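Local atomic coordinates of flagellar protein (Xanthomonas campestris pv. campestris, PDB entry 3C12), a protein that is probably required for assembly of the flagellar hook, where it may act as a capping scaffold, represented here by its C-terminal domain region. Residues A35-F40 / Q91-A95. Sequence-based numbering, arbitrary orientation.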
loop_
_atom_site.group_PDB
_atom_site.type_symbol
_atom_site.label_atom_id
_atom_site.label_comp_id
_atom_site.label_asym_id
_atom_site.label_seq_id
_atom_site.Cartn_x
_atom_site.Cartn_y
_atom_site.Cartn_z
ATOM N N ALA A 35 -4.719 11.513 -2.825
ATOM C CA ALA A 35 -4.423 12.183 -4.094
ATOM C C ALA A 35 -3.458 13.330 -3.853
ATOM O O ALA A 35 -3.639 14.121 -2.933
ATOM C CB ALA A 35 -5.699 12.712 -4.721
ATOM N N THR A 36 -2.439 13.420 -4.695
ATOM C CA THR A 36 -1.428 14.452 -4.557
ATOM C C THR A 36 -1.677 15.661 -5.450
ATOM O O THR A 36 -0.907 16.622 -5.442
ATOM C CB THR A 36 -0.048 13.883 -4.885
ATOM O OG1 THR A 36 -0.074 13.306 -6.195
ATOM C CG2 THR A 36 0.335 12.816 -3.879
ATOM N N SER A 37 -2.759 15.614 -6.215
ATOM C CA SER A 37 -3.083 16.705 -7.118
ATOM C C SER A 37 -4.556 16.654 -7.461
ATOM O O SER A 37 -5.238 15.697 -7.121
ATOM C CB SER A 37 -2.248 16.579 -8.399
ATOM O OG SER A 37 -2.566 17.596 -9.337
ATOM N N ALA A 38 -5.052 17.695 -8.117
ATOM C CA ALA A 38 -6.446 17.718 -8.529
ATOM C C ALA A 38 -6.510 16.894 -9.816
ATOM O O ALA A 38 -5.527 16.806 -10.556
ATOM C CB ALA A 38 -6.895 19.149 -8.781
ATOM N N GLY A 39 -7.657 16.280 -10.074
ATOM C CA GLY A 39 -7.803 15.463 -11.266
ATOM C C GLY A 39 -8.725 14.300 -10.977
ATOM O O GLY A 39 -9.788 14.487 -10.396
ATOM N N PHE A 40 -8.338 13.101 -11.391
ATOM C CA PHE A 40 -9.154 11.925 -11.118
ATOM C C PHE A 40 -8.281 10.720 -10.803
ATOM O O PHE A 40 -7.110 10.666 -11.167
ATOM C CB PHE A 40 -10.099 11.603 -12.290
ATOM C CG PHE A 40 -9.403 11.176 -13.559
ATOM C CD1 PHE A 40 -8.820 12.114 -14.401
ATOM C CD2 PHE A 40 -9.346 9.836 -13.917
ATOM C CE1 PHE A 40 -8.196 11.721 -15.576
ATOM C CE2 PHE A 40 -8.721 9.437 -15.090
ATOM C CZ PHE A 40 -8.147 10.381 -15.920
ATOM N N GLN A 91 -3.533 7.738 -10.324
ATOM C CA GLN A 91 -3.945 9.123 -10.365
ATOM C C GLN A 91 -3.537 9.729 -11.693
ATOM O O GLN A 91 -2.525 9.360 -12.287
ATOM C CB GLN A 91 -3.275 9.895 -9.228
ATOM C CG GLN A 91 -3.770 11.309 -9.040
ATOM C CD GLN A 91 -2.762 12.178 -8.322
ATOM O OE1 GLN A 91 -1.767 12.591 -8.912
ATOM N NE2 GLN A 91 -3.007 12.454 -7.040
ATOM N N THR A 92 -4.360 10.658 -12.150
ATOM C CA THR A 92 -4.135 11.392 -13.384
ATOM C C THR A 92 -4.495 12.821 -13.009
ATOM O O THR A 92 -5.638 13.100 -12.654
ATOM C CB THR A 92 -5.076 10.923 -14.504
ATOM O OG1 THR A 92 -4.827 9.543 -14.807
ATOM C CG2 THR A 92 -4.864 11.767 -15.745
ATOM N N ASP A 93 -3.525 13.723 -13.049
ATOM C CA ASP A 93 -3.805 15.111 -12.695
ATOM C C ASP A 93 -4.290 15.902 -13.904
ATOM O O ASP A 93 -4.351 15.379 -15.021
ATOM C CB ASP A 93 -2.548 15.779 -12.117
ATOM C CG ASP A 93 -1.383 15.809 -13.108
ATOM O OD1 ASP A 93 -0.242 16.041 -12.654
ATOM O OD2 ASP A 93 -1.598 15.607 -14.330
ATOM N N THR A 94 -4.665 17.155 -13.666
ATOM C CA THR A 94 -5.096 18.035 -14.751
ATOM C C THR A 94 -3.763 18.367 -15.446
ATOM O O THR A 94 -2.956 19.163 -14.934
ATOM C CB THR A 94 -5.785 19.330 -14.206
ATOM O OG1 THR A 94 -4.935 19.967 -13.234
ATOM C CG2 THR A 94 -7.133 18.987 -13.558
ATOM N N ALA A 95 -3.530 17.710 -16.581
ATOM C CA ALA A 95 -2.294 17.846 -17.343
ATOM C C ALA A 95 -2.071 16.488 -17.996
ATOM O O ALA A 95 -1.462 16.383 -19.067
ATOM C CB ALA A 95 -1.109 18.172 -16.421
#
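Phe40 and Thr92 form a hydrogen-bonded antiparallel pair where the start of strand 39-46 meets the end of strand 83-93. Phe40 N donates to Thr92 O at 3.0 Å, and Thr92 N returns a bond to Phe40 O at 2.9 Å. One step further, Gly39 faces Asp93 as a non-hydrogen-bonded pair, their CA atoms 4.3 Å apart. The absence of a side chain lets the strands come this close; at Gly39's phi 146° and psi -134° a beta-carbon would also be jammed against the carbonyl O of Ala38. Beyond it the pairing frays into one more bent bond, Thr94 N to Ala38 O at 3.2 Å, with the donor tilted out of the carbonyl plane.

On the side chains, Phe40 and Thr92 lie alongside each other, pointing the same way. Phe40 CG stands between the backbone N and the carbonyl carbon (chi1 66°), which turns one ring face to Thr92: CB sits 3.7 Å from the ring centroid, displaced toward the rim, in a CH-pi contact. The methyl CG2 of Thr92 lies on the same side of the ring, out toward Phe40 CE1 (3.3 Å) and CZ. Gln91 extends the other way, its CG anti to the backbone N, and brings its amide end up against Ala35, Thr36 and Ser37. Gln91 also touches Ser99 and Leu101 of strand 98-115. Ser37 OG comes 3.3 Å from the CB of Asp93, whose carboxylate turns elsewhere: its OD2 accepts a bond from Ala97 N, within the turn that leads into strand 98-115.

The antiparallel pairing of two inner strands, 39-46 and 83-93, thus ends here, past Gly39 and Asp93, where loop 36-38 brings the chain from strand 29-35 into strand 39-46 of FlgD's Ig-like, fibronectin-III-type beta sandwich.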